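Long-range contact in bromoperoxidase A1 (PDB 1A8Q), which is a cofactor-free haloperoxidase that can brominate and may be the chlorinating enzyme in 7-chlorotetracycline biosynthesis: residues F162-N176 / G249-K261. Sequence-based numbering, arbitrary orientation.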
loop_
_atom_site.group_PDB
_atom_site.type_symbol
_atom_site.label_atom_id
_atom_site.label_comp_id
_atom_site.label_asym_id
_atom_site.label_seq_id
_atom_site.Cartn_x
_atom_site.Cartn_y
_atom_site.Cartn_z
ATOM N N PHE A 162 2.100 14.104 1.176
ATOM C CA PHE A 162 1.866 12.823 0.515
ATOM C C PHE A 162 2.213 12.929 -0.974
ATOM O O PHE A 162 2.743 11.991 -1.562
ATOM C CB PHE A 162 0.391 12.466 0.698
ATOM C CG PHE A 162 -0.002 11.058 0.376
ATOM C CD1 PHE A 162 -0.392 10.728 -0.906
ATOM C CD2 PHE A 162 -0.051 10.120 1.395
ATOM C CE1 PHE A 162 -0.789 9.416 -1.198
ATOM C CE2 PHE A 162 -0.483 8.832 1.120
ATOM C CZ PHE A 162 -0.821 8.523 -0.176
ATOM N N PHE A 163 1.903 14.056 -1.600
ATOM C CA PHE A 163 2.133 14.237 -3.033
ATOM C C PHE A 163 3.330 15.123 -3.317
ATOM O O PHE A 163 3.553 15.442 -4.501
ATOM C CB PHE A 163 0.899 14.947 -3.670
ATOM C CG PHE A 163 -0.339 14.103 -3.674
ATOM C CD1 PHE A 163 -0.433 12.924 -4.366
ATOM C CD2 PHE A 163 -1.454 14.511 -2.918
ATOM C CE1 PHE A 163 -1.564 12.129 -4.371
ATOM C CE2 PHE A 163 -2.599 13.732 -2.921
ATOM C CZ PHE A 163 -2.669 12.553 -3.635
ATOM N N SER A 164 4.144 15.466 -2.315
ATOM C CA SER A 164 5.268 16.385 -2.509
ATOM C C SER A 164 4.808 17.612 -3.265
ATOM O O SER A 164 5.470 18.178 -4.151
ATOM C CB SER A 164 6.437 15.726 -3.291
ATOM O OG SER A 164 6.931 14.668 -2.487
ATOM N N ALA A 165 3.674 18.187 -2.806
ATOM C CA ALA A 165 3.073 19.300 -3.534
ATOM C C ALA A 165 3.737 20.625 -3.211
ATOM O O ALA A 165 3.318 21.696 -3.685
ATOM C CB ALA A 165 1.577 19.315 -3.173
ATOM N N ASN A 166 4.759 20.601 -2.373
ATOM C CA ASN A 166 5.572 21.767 -2.082
ATOM C C ASN A 166 6.646 21.989 -3.144
ATOM O O ASN A 166 7.315 23.032 -3.104
ATOM C CB ASN A 166 6.221 21.632 -0.698
ATOM C CG ASN A 166 6.638 20.211 -0.382
ATOM O OD1 ASN A 166 7.258 19.491 -1.164
ATOM N ND2 ASN A 166 6.272 19.765 0.827
ATOM N N ARG A 167 6.831 21.062 -4.071
ATOM C CA ARG A 167 7.866 21.273 -5.088
ATOM C C ARG A 167 7.371 22.137 -6.225
ATOM O O ARG A 167 6.342 21.831 -6.811
ATOM C CB ARG A 167 8.350 19.932 -5.636
ATOM C CG ARG A 167 8.752 18.977 -4.528
ATOM C CD ARG A 167 9.948 19.571 -3.784
ATOM N NE ARG A 167 10.642 18.508 -3.061
ATOM C CZ ARG A 167 11.542 18.789 -2.112
ATOM N NH1 ARG A 167 11.782 20.055 -1.794
ATOM N NH2 ARG A 167 12.195 17.803 -1.521
ATOM N N PRO A 168 8.054 23.248 -6.474
ATOM C CA PRO A 168 7.713 24.128 -7.571
ATOM C C PRO A 168 7.555 23.348 -8.859
ATOM O O PRO A 168 8.340 22.441 -9.124
ATOM C CB PRO A 168 8.925 25.063 -7.687
ATOM C CG PRO A 168 9.535 25.045 -6.329
ATOM C CD PRO A 168 9.291 23.671 -5.763
ATOM N N GLY A 169 6.542 23.690 -9.658
ATOM C CA GLY A 169 6.354 23.005 -10.933
ATOM C C GLY A 169 5.843 21.580 -10.880
ATOM O O GLY A 169 5.967 20.834 -11.877
ATOM N N ASN A 170 5.256 21.156 -9.756
ATOM C CA ASN A 170 4.726 19.793 -9.676
ATOM C C ASN A 170 3.414 19.707 -10.472
ATOM O O ASN A 170 2.829 20.748 -10.807
ATOM C CB ASN A 170 4.491 19.388 -8.217
ATOM C CG ASN A 170 3.406 20.227 -7.592
ATOM O OD1 ASN A 170 2.223 20.028 -7.897
ATOM N ND2 ASN A 170 3.764 21.189 -6.753
ATOM N N LYS A 171 2.970 18.484 -10.693
ATOM C CA LYS A 171 1.800 18.212 -11.515
ATOM C C LYS A 171 0.585 17.773 -10.697
ATOM O O LYS A 171 -0.425 17.296 -11.238
ATOM C CB LYS A 171 2.115 17.088 -12.508
ATOM C CG LYS A 171 2.062 17.547 -13.941
ATOM C CD LYS A 171 3.090 18.581 -14.333
ATOM C CE LYS A 171 3.181 18.616 -15.874
ATOM N NZ LYS A 171 2.093 19.473 -16.455
ATOM N N VAL A 172 0.696 17.959 -9.394
ATOM C CA VAL A 172 -0.401 17.580 -8.492
ATOM C C VAL A 172 -1.548 18.578 -8.679
ATOM O O VAL A 172 -1.333 19.798 -8.625
ATOM C CB VAL A 172 0.084 17.648 -7.029
ATOM C CG1 VAL A 172 -1.041 17.127 -6.129
ATOM C CG2 VAL A 172 1.339 16.806 -6.834
ATOM N N THR A 173 -2.778 18.065 -8.782
ATOM C CA THR A 173 -3.910 18.966 -8.929
ATOM C C THR A 173 -4.572 19.215 -7.581
ATOM O O THR A 173 -4.388 18.415 -6.653
ATOM C CB THR A 173 -4.976 18.323 -9.843
ATOM O OG1 THR A 173 -5.449 17.121 -9.248
ATOM C CG2 THR A 173 -4.339 17.874 -11.172
ATOM N N GLN A 174 -5.449 20.216 -7.574
ATOM C CA GLN A 174 -6.213 20.421 -6.324
ATOM C C GLN A 174 -7.122 19.206 -6.167
ATOM O O GLN A 174 -7.406 18.710 -5.090
ATOM C CB GLN A 174 -7.048 21.698 -6.388
ATOM C CG GLN A 174 -7.941 21.905 -5.157
ATOM C CD GLN A 174 -7.131 22.061 -3.896
ATOM O OE1 GLN A 174 -6.102 22.748 -3.928
ATOM N NE2 GLN A 174 -7.503 21.404 -2.804
ATOM N N GLY A 175 -7.614 18.706 -7.322
ATOM C CA GLY A 175 -8.421 17.487 -7.310
ATOM C C GLY A 175 -7.748 16.330 -6.603
ATOM O O GLY A 175 -8.406 15.504 -5.973
ATOM N N ASN A 176 -6.434 16.108 -6.789
ATOM C CA ASN A 176 -5.746 14.999 -6.135
ATOM C C ASN A 176 -5.894 15.169 -4.596
ATOM O O ASN A 176 -6.113 14.154 -3.929
ATOM C CB ASN A 176 -4.224 15.063 -6.447
ATOM C CG ASN A 176 -3.799 14.426 -7.758
ATOM O OD1 ASN A 176 -3.033 15.024 -8.510
ATOM N ND2 ASN A 176 -4.237 13.209 -8.078
ATOM N N GLY A 249 12.641 12.124 -8.494
ATOM C CA GLY A 249 11.734 13.234 -8.275
ATOM C C GLY A 249 10.311 12.856 -7.903
ATOM O O GLY A 249 9.482 13.794 -7.828
ATOM N N SER A 250 9.990 11.599 -7.678
ATOM C CA SER A 250 8.593 11.216 -7.468
ATOM C C SER A 250 8.224 11.204 -5.980
ATOM O O SER A 250 9.032 10.877 -5.129
ATOM C CB SER A 250 8.294 9.837 -8.055
ATOM O OG SER A 250 8.223 9.998 -9.479
ATOM N N SER A 251 6.935 11.484 -5.741
ATOM C CA SER A 251 6.446 11.489 -4.362
ATOM C C SER A 251 5.948 10.140 -3.896
ATOM O O SER A 251 6.105 9.078 -4.476
ATOM C CB SER A 251 5.245 12.460 -4.367
ATOM O OG SER A 251 4.110 11.916 -5.038
ATOM N N HIS A 252 5.269 10.159 -2.741
ATOM C CA HIS A 252 4.667 8.993 -2.152
ATOM C C HIS A 252 3.386 8.621 -2.912
ATOM O O HIS A 252 2.921 7.487 -2.799
ATOM C CB HIS A 252 4.278 9.279 -0.679
ATOM C CG HIS A 252 3.871 8.036 0.068
ATOM N ND1 HIS A 252 4.753 6.975 0.165
ATOM C CD2 HIS A 252 2.785 7.653 0.750
ATOM C CE1 HIS A 252 4.193 5.980 0.813
ATOM N NE2 HIS A 252 3.007 6.375 1.244
ATOM N N GLY A 253 2.829 9.520 -3.716
ATOM C CA GLY A 253 1.570 9.277 -4.390
ATOM C C GLY A 253 1.696 8.996 -5.894
ATOM O O GLY A 253 0.760 9.311 -6.644
ATOM N N ILE A 254 2.698 8.221 -6.278
ATOM C CA ILE A 254 2.943 7.882 -7.688
ATOM C C ILE A 254 1.748 7.333 -8.419
ATOM O O ILE A 254 1.516 7.734 -9.592
ATOM C CB ILE A 254 4.105 6.849 -7.732
ATOM C CG1 ILE A 254 5.457 7.509 -7.433
ATOM C CG2 ILE A 254 4.156 6.127 -9.068
ATOM C CD1 ILE A 254 6.473 6.448 -6.982
ATOM N N ALA A 255 0.890 6.491 -7.818
ATOM C CA ALA A 255 -0.192 5.860 -8.557
ATOM C C ALA A 255 -1.303 6.845 -8.942
ATOM O O ALA A 255 -2.101 6.500 -9.826
ATOM C CB ALA A 255 -0.827 4.755 -7.710
ATOM N N MET A 256 -1.383 7.996 -8.266
ATOM C CA MET A 256 -2.458 8.948 -8.517
ATOM C C MET A 256 -2.046 10.238 -9.183
ATOM O O MET A 256 -2.895 11.020 -9.640
ATOM C CB MET A 256 -3.084 9.301 -7.118
ATOM C CG MET A 256 -3.971 8.171 -6.638
ATOM S SD MET A 256 -4.310 8.394 -4.835
ATOM C CE MET A 256 -2.753 7.874 -4.183
ATOM N N VAL A 257 -0.742 10.544 -9.257
ATOM C CA VAL A 257 -0.307 11.861 -9.760
ATOM C C VAL A 257 -0.097 11.807 -11.273
ATOM O O VAL A 257 0.534 10.881 -11.783
ATOM C CB VAL A 257 1.034 12.245 -9.105
ATOM C CG1 VAL A 257 1.614 13.510 -9.752
ATOM C CG2 VAL A 257 0.901 12.529 -7.605
ATOM N N PRO A 258 -0.622 12.755 -12.019
ATOM C CA PRO A 258 -0.439 12.774 -13.475
ATOM C C PRO A 258 1.038 12.629 -13.844
ATOM O O PRO A 258 1.874 13.283 -13.229
ATOM C CB PRO A 258 -0.902 14.181 -13.870
ATOM C CG PRO A 258 -1.964 14.492 -12.849
ATOM C CD PRO A 258 -1.411 13.928 -11.557
ATOM N N GLY A 259 1.309 11.884 -14.881
ATOM C CA GLY A 259 2.683 11.689 -15.382
ATOM C C GLY A 259 3.330 10.477 -14.730
ATOM O O GLY A 259 3.673 9.448 -15.356
ATOM N N ASP A 260 3.427 10.529 -13.380
ATOM C CA ASP A 260 3.988 9.384 -12.681
ATOM C C ASP A 260 3.110 8.180 -12.794
ATOM O O ASP A 260 3.566 7.049 -12.823
ATOM C CB ASP A 260 4.201 9.714 -11.195
ATOM C CG ASP A 260 5.358 10.677 -10.981
ATOM O OD1 ASP A 260 5.891 11.275 -11.934
ATOM O OD2 ASP A 260 5.713 10.885 -9.815
ATOM N N LYS A 261 1.758 8.388 -12.737
ATOM C CA LYS A 261 0.913 7.207 -12.778
ATOM C C LYS A 261 1.025 6.502 -14.138
ATOM O O LYS A 261 0.877 5.289 -14.109
ATOM C CB LYS A 261 -0.527 7.564 -12.428
ATOM C CG LYS A 261 -1.245 8.312 -13.530
ATOM C CD LYS A 261 -2.681 8.571 -12.955
ATOM C CE LYS A 261 -3.551 9.337 -13.926
ATOM N NZ LYS A 261 -4.865 9.652 -13.220
HETATM O O HOH W 1 6.009 12.585 -0.941
#
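His252 turns the edge of its imidazole into one face of the Phe162 ring, a T-shaped pair with the planes at 84° and CD2 of His252 3.5 Å from CE2 of Phe162. With CG anti to N (chi1 -170°), the imidazole swings away from His252 N, which gives a weak bond to Phe162 O. One water, accepting from His252 N and donating to Ser164 OG, links the same two segments; Ser164 OG is also bonded to Asp222 O. Met256 bends at its last torsion and sets CE at the rim of the Phe162 ring, 3.9 Å from CE1. CD1 of Phe162 points onto the face of the steeply inclined Phe163 ring, whose opposite face carries CB of Asn176; CD1 of Phe163 meets CG2 of Val257 at 3.5 Å. Farther along, Asn176 ND2 donates to Met256 O at 3.0 Å, arriving from above the carbonyl plane. Pro258 CD lies beside Asn176 OD1 and 3.5 Å from Lys171 O. That OD1 takes a nearly straight bond from Thr173 N (173°), and Asn176 N returns to Thr173 OG1 in a capping box that starts helix 174-184. Ser251 OG accepts from Gly253 N, an ST turn around the histidine. Beyond the contact His252 reaches Ser94 through NE2 and Asp223 through ND1, completing the catalytic triad of the alpha/beta-hydrolase fold, its histidine loop packed against the end of helix 137-162 and the connection into helix 174-184.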